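Local coordinates for protein cellobiose 2-epimerase (PDB 5ZIG) that probably catalyses the reversible epimerization of cellobiose to 4-O-beta-D-glucopyranosyl-D-mannose, at residues A[33-36]-A[37-40]; A[63-66]-A[67-71]; A[167-171]-A[172-176]; A[202-205]-A[206-210]. All blocks are in the same frame, centred on the assembly; numbering follows the deposited sequence.

From the N terminus the four contacts follow one another in series; none nests in or crosses another, and each lies within one unbroken run of chain. Interaction 1 closes a tight turn in the loop between helix 7-31 and strand 44-45. Interaction 2 follows on helix 57-73, its centre about 16 Å from that of interaction 1. Interaction 3 closes the beta hairpin of strands 167-168 and 175-176, and interaction 4 lies at the C-terminal end of helix 191-208, where the chain turns into helix 211-228. Interactions 2 and 4 share a neighbour, helix 119-136, whose Tyr127 meets Trp65 of one and Thr203 of the other; helix 119-136 also packs on the hairpin of interaction 3.

Interaction 1 (A[33-36]-A[37-40]); sequences QQDP and IHGG
Asp35 folds its carboxylate back over the chain that follows, and OD1 takes two backbone donors, Ile37 N at 2.9 Å and His38 N at 3.0 Å. The two come from different directions: Ile37 N lies nearly along the C-O axis of OD1, whereas His38 N stands above the carboxylate plane yet gives an almost straight bond (176° at the hydrogen). With CG anti to the backbone N (chi1 -165°), the carboxylate is carried to the backbone N-H groups of Ile37 and His38. The other oxygen, OD2, lies in plane at the edge of the His38 ring, 3.5 Å from CD2, and forms a salt bridge with Lys55, so both oxygens of this buried group have partners; Lys55 NZ also donates a hydrogen bond to Gly39 O. The bond to Ile37 N makes an Asx turn, and the backbone closes the wider Asx motif around it: Gly39 N donates to Asp35 O at 2.9 Å, from well above the carbonyl plane. Asp35 N in turn donates to Gly40 O at 2.8 Å, and Gly40 O also receives a CA-H...O contact from Gln34 CA at 3.4 Å. Ile37 CG2 lies over the centre of one face of the His38 ring. Asn85 ties down the open end of the turn, its OD1 accepting from Gly40 N and its ND2 donating to Gln34 OE1, while Gln34 NE2 donates to Leu31 O.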
loop_
_atom_site.group_PDB
_atom_site.type_symbol
_atom_site.label_atom_id
_atom_site.label_comp_id
_atom_site.label_asym_id
_atom_site.label_seq_id
_atom_site.Cartn_x
_atom_site.Cartn_y
_atom_site.Cartn_z
ATOM N N GLN A 33 0.116 4.310 20.454
ATOM C CA GLN A 33 -0.271 5.575 19.830
ATOM C C GLN A 33 -1.781 5.685 19.620
ATOM O O GLN A 33 -2.224 6.436 18.749
ATOM C CB GLN A 33 0.439 5.773 18.491
ATOM C CG GLN A 33 1.933 5.588 18.534
ATOM C CD GLN A 33 2.644 6.823 18.987
ATOM O OE1 GLN A 33 2.020 7.772 19.461
ATOM N NE2 GLN A 33 3.958 6.833 18.838
ATOM N N GLN A 34 -2.568 4.925 20.373
ATOM C CA GLN A 34 -4.014 5.040 20.350
ATOM C C GLN A 34 -4.466 6.176 21.272
ATOM O O GLN A 34 -3.948 6.341 22.380
ATOM C CB GLN A 34 -4.641 3.713 20.781
ATOM C CG GLN A 34 -4.011 2.488 20.105
ATOM C CD GLN A 34 -4.693 1.197 20.488
ATOM O OE1 GLN A 34 -5.852 0.957 20.127
ATOM N NE2 GLN A 34 -3.980 0.351 21.224
ATOM N N ASP A 35 -5.436 6.954 20.802
ATOM C CA ASP A 35 -6.053 8.071 21.511
ATOM C C ASP A 35 -7.076 7.571 22.528
ATOM O O ASP A 35 -8.139 7.069 22.142
ATOM C CB ASP A 35 -6.732 9.005 20.498
ATOM C CG ASP A 35 -7.084 10.362 21.075
ATOM O OD1 ASP A 35 -7.528 10.442 22.244
ATOM O OD2 ASP A 35 -6.952 11.354 20.323
ATOM N N PRO A 36 -6.807 7.709 23.832
ATOM C CA PRO A 36 -7.749 7.212 24.850
ATOM C C PRO A 36 -8.917 8.150 25.149
ATOM O O PRO A 36 -9.824 7.757 25.892
ATOM C CB PRO A 36 -6.867 7.041 26.078
ATOM C CG PRO A 36 -5.842 8.166 25.932
ATOM C CD PRO A 36 -5.611 8.325 24.434
ATOM N N ILE A 37 -8.927 9.355 24.598
ATOM C CA ILE A 37 -10.046 10.268 24.786
ATOM C C ILE A 37 -11.026 10.168 23.633
ATOM O O ILE A 37 -12.219 9.936 23.837
ATOM C CB ILE A 37 -9.528 11.711 24.952
ATOM C CG1 ILE A 37 -8.574 11.787 26.137
ATOM C CG2 ILE A 37 -10.720 12.715 25.082
ATOM C CD1 ILE A 37 -7.879 13.103 26.247
ATOM N N HIS A 38 -10.518 10.287 22.411
ATOM C CA HIS A 38 -11.343 10.345 21.222
ATOM C C HIS A 38 -11.426 9.023 20.480
ATOM O O HIS A 38 -12.340 8.852 19.676
ATOM C CB HIS A 38 -10.782 11.415 20.282
ATOM C CG HIS A 38 -10.696 12.771 20.904
ATOM N ND1 HIS A 38 -11.798 13.451 21.384
ATOM C CD2 HIS A 38 -9.610 13.497 21.282
ATOM C CE1 HIS A 38 -11.403 14.591 21.925
ATOM N NE2 HIS A 38 -10.079 14.633 21.892
ATOM N N GLY A 39 -10.501 8.086 20.718
ATOM C CA GLY A 39 -10.460 6.872 19.929
ATOM C C GLY A 39 -9.635 7.032 18.669
ATOM O O GLY A 39 -9.157 8.117 18.322
ATOM N N GLY A 40 -9.479 5.918 17.955
ATOM C CA GLY A 40 -8.541 5.950 16.840
ATOM C C GLY A 40 -7.104 6.127 17.349
ATOM O O GLY A 40 -6.797 5.932 18.523
#

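Interaction 2 (A[63-66]-A[67-71]); sequences HLWT and FSQAF
Gln69 lays its CG over one face of the Trp65 indole, 3.6 Å from the centroid of the six-membered ring and 15° off the normal, a CH-pi contact one helical turn along. A chi1 of -178° sets the Trp65 ring beside its own carbonyl carbon, on the side of Gln69, while the Gln69 chain bends at chi2 so that its amide crosses the ring with the planes 38° apart. Gln69 NE2 comes within 3.4 Å of Trp65 NE1, but both are donors and no bond forms. Trp65 also stacks on the ring of Tyr127. Replacing the indole of Trp65 by the methyl of alanine is likely to leave Gln69 CG without the surface it rests on and Tyr127 without its stacking partner. Phe67 has Thr66 CG2 over one face, and His63 O near the ring plane at its edge, 3.2 Å from CD2. All this sits on helix 57-73 of the (alpha/alpha)6 barrel expected for the N-acylglucosamine 2-epimerase family, buried against helices 7-31, 77-94, 119-136 and 384-402. The backbone bonds are the regular i to i+4 set: Phe67 N to His63 O (3.0 Å), Gln69 N to Trp65 O (3.1 Å) and Ala70 N to Thr66 O (3.0 Å). Leu64 O carries two donors from one residue, Ser68 N at 3.1 Å and Ser68 OG at 2.9 Å, from opposite faces of the carbonyl plane. Among the remaining polar groups, His63 ND1 bonds Ser383 OG and Thr66 OG1 bonds Arg62 O.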
loop_
_atom_site.group_PDB
_atom_site.type_symbol
_atom_site.label_atom_id
_atom_site.label_comp_id
_atom_site.label_asym_id
_atom_site.label_seq_id
_atom_site.Cartn_x
_atom_site.Cartn_y
_atom_site.Cartn_z
ATOM N N HIS A 63 -4.101 1.450 9.847
ATOM C CA HIS A 63 -3.986 0.840 11.169
ATOM C C HIS A 63 -5.024 -0.255 11.367
ATOM O O HIS A 63 -4.724 -1.299 11.962
ATOM C CB HIS A 63 -4.104 1.900 12.262
ATOM C CG HIS A 63 -2.912 2.804 12.349
ATOM N ND1 HIS A 63 -1.614 2.343 12.246
ATOM C CD2 HIS A 63 -2.823 4.149 12.493
ATOM C CE1 HIS A 63 -0.777 3.365 12.343
ATOM N NE2 HIS A 63 -1.486 4.470 12.505
ATOM N N LEU A 64 -6.253 -0.038 10.877
ATOM C CA LEU A 64 -7.243 -1.112 10.911
ATOM C C LEU A 64 -6.743 -2.349 10.168
ATOM O O LEU A 64 -6.843 -3.473 10.676
ATOM C CB LEU A 64 -8.572 -0.646 10.317
ATOM C CG LEU A 64 -9.616 -1.789 10.363
ATOM C CD1 LEU A 64 -9.752 -2.348 11.782
ATOM C CD2 LEU A 64 -11.012 -1.416 9.793
ATOM N N TRP A 65 -6.228 -2.165 8.946
ATOM C CA TRP A 65 -5.724 -3.303 8.185
ATOM C C TRP A 65 -4.565 -3.961 8.924
ATOM O O TRP A 65 -4.544 -5.181 9.099
ATOM C CB TRP A 65 -5.300 -2.879 6.770
ATOM C CG TRP A 65 -4.811 -4.047 5.896
ATOM C CD1 TRP A 65 -5.562 -4.800 5.029
ATOM C CD2 TRP A 65 -3.468 -4.566 5.811
ATOM N NE1 TRP A 65 -4.776 -5.745 4.417
ATOM C CE2 TRP A 65 -3.487 -5.621 4.876
ATOM C CE3 TRP A 65 -2.254 -4.224 6.421
ATOM C CZ2 TRP A 65 -2.344 -6.359 4.557
ATOM C CZ3 TRP A 65 -1.111 -4.967 6.097
ATOM C CH2 TRP A 65 -1.169 -6.008 5.169
ATOM N N THR A 66 -3.629 -3.156 9.429
ATOM C CA THR A 66 -2.445 -3.724 10.067
ATOM C C THR A 66 -2.819 -4.613 11.251
ATOM O O THR A 66 -2.363 -5.758 11.342
ATOM C CB THR A 66 -1.493 -2.607 10.493
ATOM O OG1 THR A 66 -0.834 -2.073 9.336
ATOM C CG2 THR A 66 -0.440 -3.128 11.481
ATOM N N PHE A 67 -3.688 -4.131 12.144
ATOM C CA PHE A 67 -3.968 -4.892 13.356
ATOM C C PHE A 67 -4.916 -6.060 13.127
ATOM O O PHE A 67 -4.900 -7.020 13.916
ATOM C CB PHE A 67 -4.507 -3.966 14.452
ATOM C CG PHE A 67 -3.421 -3.135 15.083
ATOM C CD1 PHE A 67 -2.561 -3.695 16.007
ATOM C CD2 PHE A 67 -3.221 -1.829 14.700
ATOM C CE1 PHE A 67 -1.545 -2.949 16.570
ATOM C CE2 PHE A 67 -2.216 -1.070 15.262
ATOM C CZ PHE A 67 -1.376 -1.622 16.188
ATOM N N SER A 68 -5.739 -5.999 12.085
ATOM C CA SER A 68 -6.483 -7.181 11.660
ATOM C C SER A 68 -5.533 -8.309 11.243
ATOM O O SER A 68 -5.669 -9.454 11.687
ATOM C CB SER A 68 -7.401 -6.801 10.508
ATOM O OG SER A 68 -8.393 -5.880 10.933
ATOM N N GLN A 69 -4.575 -7.994 10.373
ATOM C CA GLN A 69 -3.646 -8.993 9.851
ATOM C C GLN A 69 -2.742 -9.526 10.948
ATOM O O GLN A 69 -2.396 -10.714 10.950
ATOM C CB GLN A 69 -2.819 -8.387 8.718
ATOM C CG GLN A 69 -3.686 -7.886 7.552
ATOM C CD GLN A 69 -4.260 -9.022 6.736
ATOM O OE1 GLN A 69 -3.803 -10.165 6.846
ATOM N NE2 GLN A 69 -5.260 -8.717 5.901
ATOM N N ALA A 70 -2.366 -8.662 11.902
ATOM C CA ALA A 70 -1.508 -9.095 13.001
ATOM C C ALA A 70 -2.249 -10.033 13.944
ATOM O O ALA A 70 -1.665 -10.997 14.445
ATOM C CB ALA A 70 -0.966 -7.883 13.758
ATOM N N PHE A 71 -3.541 -9.778 14.192
ATOM C CA PHE A 71 -4.320 -10.707 15.011
ATOM C C PHE A 71 -4.512 -12.045 14.300
ATOM O O PHE A 71 -4.564 -13.099 14.948
ATOM C CB PHE A 71 -5.674 -10.094 15.380
ATOM C CG PHE A 71 -6.539 -10.990 16.237
ATOM C CD1 PHE A 71 -6.245 -11.202 17.576
ATOM C CD2 PHE A 71 -7.646 -11.634 15.688
ATOM C CE1 PHE A 71 -7.047 -12.032 18.365
ATOM C CE2 PHE A 71 -8.452 -12.454 16.473
ATOM C CZ PHE A 71 -8.152 -12.650 17.808
#

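Interaction 3 (A[167-171]-A[172-176]); sequences AFTED and WSTPL
Trp172 ends the type I turn (Thr169 to Trp172) of a beta hairpin with strands 167-168 and 175-176, and its indole meets Phe168. Trp172 N closes the turn on Thr169 O at 2.8 Å, and the positive phi of Trp172 (65°) helps swing the chain back. The two rings meet obliquely, Trp172 CE3 to Phe168 CD1 3.8 Å with the planes at 36°, and both rest on Leu119 of helix 119-136, while Trp172 NE1 donates to Arg100 O. Ser173 grips Asp171 OD1 twice, by N on the anti side and by OG (2.8 Å) on the syn side, both tilted well out of the carboxylate plane. Thr169 OG1 is a third donor to that oxygen and itself accepts from Thr174 N at 3.1 Å. A valine at Thr169 would probably leave Thr174 N without its side-chain acceptor and Asp171 OD1 with one donor fewer, so that the turn's polar cluster would be less firmly fixed. Thr174 O takes Thr169 N at 3.0 Å and sits 3.3 Å from Phe168 CA in a CA-H...O contact. Pro175, facing Phe168 as a non-hydrogen-bonded pair, puts CA over a face of that ring, 4.0 Å from the centroid. Leu176 and Ala167 form a hydrogen-bonded pair, their side chains on the face opposite Phe168 and Pro175; Leu176 N donates to Ala167 O at 2.6 Å in an almost straight bond (175°), from above the carbonyl plane.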
loop_
_atom_site.group_PDB
_atom_site.type_symbol
_atom_site.label_atom_id
_atom_site.label_comp_id
_atom_site.label_asym_id
_atom_site.label_seq_id
_atom_site.Cartn_x
_atom_site.Cartn_y
_atom_site.Cartn_z
ATOM N N ALA A 167 -11.678 11.736 -7.367
ATOM C CA ALA A 167 -12.319 12.157 -6.131
ATOM C C ALA A 167 -13.665 12.795 -6.459
ATOM O O ALA A 167 -13.942 13.150 -7.607
ATOM C CB ALA A 167 -11.424 13.127 -5.352
ATOM N N PHE A 168 -14.504 12.913 -5.431
ATOM C CA PHE A 168 -15.827 13.494 -5.568
ATOM C C PHE A 168 -16.112 14.421 -4.396
ATOM O O PHE A 168 -15.518 14.310 -3.317
ATOM C CB PHE A 168 -16.924 12.413 -5.658
ATOM C CG PHE A 168 -16.963 11.695 -6.969
ATOM C CD1 PHE A 168 -16.119 10.617 -7.210
ATOM C CD2 PHE A 168 -17.837 12.099 -7.966
ATOM C CE1 PHE A 168 -16.159 9.946 -8.435
ATOM C CE2 PHE A 168 -17.874 11.445 -9.185
ATOM C CZ PHE A 168 -17.027 10.375 -9.425
ATOM N N THR A 169 -17.045 15.345 -4.637
ATOM C CA THR A 169 -17.620 16.172 -3.595
ATOM C C THR A 169 -18.320 15.300 -2.555
ATOM O O THR A 169 -18.584 14.109 -2.769
ATOM C CB THR A 169 -18.619 17.162 -4.193
ATOM O OG1 THR A 169 -19.474 16.475 -5.120
ATOM C CG2 THR A 169 -17.901 18.297 -4.915
ATOM N N GLU A 170 -18.650 15.926 -1.423
ATOM C CA GLU A 170 -19.179 15.176 -0.291
ATOM C C GLU A 170 -20.384 14.322 -0.693
ATOM O O GLU A 170 -20.456 13.135 -0.346
ATOM C CB GLU A 170 -19.535 16.138 0.847
ATOM C CG GLU A 170 -20.076 15.434 2.077
ATOM C CD GLU A 170 -20.448 16.392 3.194
ATOM O OE1 GLU A 170 -20.358 17.624 2.978
ATOM O OE2 GLU A 170 -20.836 15.907 4.282
ATOM N N ASP A 171 -21.317 14.896 -1.471
ATOM C CA ASP A 171 -22.538 14.207 -1.870
ATOM C C ASP A 171 -22.334 13.229 -3.021
ATOM O O ASP A 171 -23.322 12.674 -3.516
ATOM C CB ASP A 171 -23.628 15.231 -2.239
ATOM C CG ASP A 171 -23.214 16.161 -3.381
ATOM O OD1 ASP A 171 -22.309 15.801 -4.174
ATOM O OD2 ASP A 171 -23.800 17.256 -3.500
ATOM N N TRP A 172 -21.088 13.030 -3.467
ATOM C CA TRP A 172 -20.691 12.112 -4.542
ATOM C C TRP A 172 -21.254 12.520 -5.900
ATOM O O TRP A 172 -21.381 11.676 -6.804
ATOM C CB TRP A 172 -21.094 10.663 -4.238
ATOM C CG TRP A 172 -20.281 9.942 -3.188
ATOM C CD1 TRP A 172 -20.595 9.805 -1.868
ATOM C CD2 TRP A 172 -19.052 9.216 -3.383
ATOM N NE1 TRP A 172 -19.634 9.062 -1.225
ATOM C CE2 TRP A 172 -18.685 8.676 -2.132
ATOM C CE3 TRP A 172 -18.243 8.953 -4.495
ATOM C CZ2 TRP A 172 -17.526 7.915 -1.954
ATOM C CZ3 TRP A 172 -17.081 8.183 -4.311
ATOM C CH2 TRP A 172 -16.742 7.686 -3.052
ATOM N N SER A 173 -21.574 13.798 -6.082
ATOM C CA SER A 173 -22.217 14.254 -7.307
ATOM C C SER A 173 -21.237 14.752 -8.360
ATOM O O SER A 173 -21.503 14.599 -9.556
ATOM C CB SER A 173 -23.198 15.395 -6.997
ATOM O OG SER A 173 -22.520 16.627 -6.815
ATOM N N THR A 174 -20.135 15.369 -7.943
ATOM C CA THR A 174 -19.243 16.117 -8.819
ATOM C C THR A 174 -17.833 15.548 -8.742
ATOM O O THR A 174 -17.220 15.583 -7.663
ATOM C CB THR A 174 -19.247 17.595 -8.403
ATOM O OG1 THR A 174 -20.564 18.133 -8.572
ATOM C CG2 THR A 174 -18.229 18.411 -9.206
ATOM N N PRO A 175 -17.276 14.997 -9.821
ATOM C CA PRO A 175 -15.892 14.526 -9.753
ATOM C C PRO A 175 -14.933 15.692 -9.571
ATOM O O PRO A 175 -15.147 16.792 -10.088
ATOM C CB PRO A 175 -15.680 13.813 -11.100
ATOM C CG PRO A 175 -16.775 14.325 -11.999
ATOM C CD PRO A 175 -17.925 14.677 -11.109
ATOM N N LEU A 176 -13.896 15.446 -8.785
ATOM C CA LEU A 176 -12.812 16.378 -8.535
ATOM C C LEU A 176 -11.502 15.763 -9.015
ATOM O O LEU A 176 -11.259 14.572 -8.765
ATOM C CB LEU A 176 -12.725 16.699 -7.042
ATOM C CG LEU A 176 -13.859 17.565 -6.493
ATOM C CD1 LEU A 176 -13.890 17.566 -4.968
ATOM C CD2 LEU A 176 -13.707 18.963 -7.031
#

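Interaction 4 (A[202-205]-A[206-210]); sequences STLF and RTTKE
The Phe205 ring has Glu210 O at its edge and in its plane, 3.3 Å from CD1, while Lys209 CA makes an off-centre CH-pi contact, 4.2 Å from the centroid. Thr203 OG1 lies at the edge of the Arg206 guanidinium, 4.4 Å from NH1 and too far to bond; NH1 forms a salt bridge with Glu263. Two threonines double the helical bonds. Thr207 OG1 donates to Thr203 O at 2.6 Å, and the backbone N of the same threonine bonds that oxygen too. Likewise Thr208 OG1 donates to Leu204 O at 2.8 Å, again joined there by its own backbone N. In each pair the donors come from opposite faces of the carbonyl plane. Lys209, whose positive phi ends helix 191-208, still donates its N to Phe205 O at 2.6 Å, and its bent side chain brings NZ to Arg206 O. Glu210 then serves as N-cap of helix 211-228, OE2 accepting from Arg212 N. Phe205 packs on Val213, Arg214 and Met217 of that helix, Arg206 on helix 251-269, Thr203 and Thr207 on helix 119-136, and Leu204 and Thr208 on helix 139-156.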
loop_
_atom_site.group_PDB
_atom_site.type_symbol
_atom_site.label_atom_id
_atom_site.label_comp_id
_atom_site.label_asym_id
_atom_site.label_seq_id
_atom_site.Cartn_x
_atom_site.Cartn_y
_atom_site.Cartn_z
ATOM N N SER A 202 -8.713 -7.013 -5.013
ATOM C CA SER A 202 -8.100 -8.333 -4.828
ATOM C C SER A 202 -8.461 -8.918 -3.466
ATOM O O SER A 202 -8.868 -10.081 -3.363
ATOM C CB SER A 202 -6.577 -8.260 -4.989
ATOM O OG SER A 202 -6.202 -7.994 -6.336
ATOM N N THR A 203 -8.366 -8.102 -2.414
ATOM C CA THR A 203 -8.641 -8.566 -1.057
ATOM C C THR A 203 -10.145 -8.739 -0.810
ATOM O O THR A 203 -10.557 -9.691 -0.132
ATOM C CB THR A 203 -7.991 -7.591 -0.047
ATOM O OG1 THR A 203 -6.569 -7.776 -0.056
ATOM C CG2 THR A 203 -8.498 -7.805 1.385
ATOM N N LEU A 204 -10.983 -7.843 -1.346
ATOM C CA LEU A 204 -12.430 -8.044 -1.231
ATOM C C LEU A 204 -12.855 -9.308 -1.971
ATOM O O LEU A 204 -13.698 -10.070 -1.484
ATOM C CB LEU A 204 -13.190 -6.810 -1.749
ATOM C CG LEU A 204 -14.726 -6.844 -1.637
ATOM C CD1 LEU A 204 -15.183 -6.969 -0.175
ATOM C CD2 LEU A 204 -15.404 -5.660 -2.332
ATOM N N PHE A 205 -12.238 -9.575 -3.123
ATOM C CA PHE A 205 -12.527 -10.809 -3.857
ATOM C C PHE A 205 -12.002 -12.044 -3.124
ATOM O O PHE A 205 -12.671 -13.084 -3.096
ATOM C CB PHE A 205 -11.931 -10.742 -5.263
ATOM C CG PHE A 205 -12.172 -11.980 -6.087
ATOM C CD1 PHE A 205 -13.419 -12.234 -6.631
ATOM C CD2 PHE A 205 -11.145 -12.891 -6.313
ATOM C CE1 PHE A 205 -13.640 -13.365 -7.386
ATOM C CE2 PHE A 205 -11.355 -14.023 -7.065
ATOM C CZ PHE A 205 -12.603 -14.263 -7.605
ATOM N N ARG A 206 -10.797 -11.960 -2.553
ATOM C CA ARG A 206 -10.301 -13.071 -1.747
ATOM C C ARG A 206 -11.249 -13.373 -0.598
ATOM O O ARG A 206 -11.501 -14.539 -0.273
ATOM C CB ARG A 206 -8.905 -12.764 -1.203
ATOM C CG ARG A 206 -8.398 -13.874 -0.275
ATOM C CD ARG A 206 -6.970 -13.600 0.261
ATOM N NE ARG A 206 -5.971 -13.970 -0.730
ATOM C CZ ARG A 206 -5.324 -13.111 -1.503
ATOM N NH1 ARG A 206 -5.558 -11.807 -1.391
ATOM N NH2 ARG A 206 -4.432 -13.559 -2.380
ATOM N N THR A 207 -11.792 -12.330 0.031
ATOM C CA THR A 207 -12.652 -12.491 1.199
ATOM C C THR A 207 -14.031 -13.043 0.822
ATOM O O THR A 207 -14.630 -13.787 1.605
ATOM C CB THR A 207 -12.786 -11.129 1.918
ATOM O OG1 THR A 207 -11.482 -10.533 2.103
ATOM C CG2 THR A 207 -13.511 -11.246 3.269
ATOM N N THR A 208 -14.547 -12.718 -0.372
ATOM C CA THR A 208 -15.937 -13.027 -0.711
ATOM C C THR A 208 -16.141 -13.832 -1.992
ATOM O O THR A 208 -17.206 -14.438 -2.140
ATOM C CB THR A 208 -16.767 -11.734 -0.852
ATOM O OG1 THR A 208 -16.310 -11.008 -2.000
ATOM C CG2 THR A 208 -16.664 -10.847 0.381
ATOM N N LYS A 209 -15.198 -13.821 -2.934
ATOM C CA LYS A 209 -15.346 -14.531 -4.208
ATOM C C LYS A 209 -16.574 -14.057 -4.976
ATOM O O LYS A 209 -17.167 -14.808 -5.761
ATOM C CB LYS A 209 -15.400 -16.053 -4.006
ATOM C CG LYS A 209 -14.036 -16.728 -3.928
ATOM C CD LYS A 209 -13.399 -16.547 -2.560
ATOM C CE LYS A 209 -14.349 -16.980 -1.442
ATOM N NZ LYS A 209 -13.735 -16.907 -0.076
ATOM N N GLU A 210 -16.970 -12.816 -4.742
ATOM C CA GLU A 210 -18.095 -12.263 -5.467
ATOM C C GLU A 210 -17.633 -11.956 -6.889
ATOM O O GLU A 210 -16.599 -11.302 -7.068
ATOM C CB GLU A 210 -18.631 -11.029 -4.743
ATOM C CG GLU A 210 -19.695 -10.215 -5.492
ATOM C CD GLU A 210 -20.847 -11.057 -6.015
ATOM O OE1 GLU A 210 -21.447 -11.818 -5.217
ATOM O OE2 GLU A 210 -21.141 -10.951 -7.228
#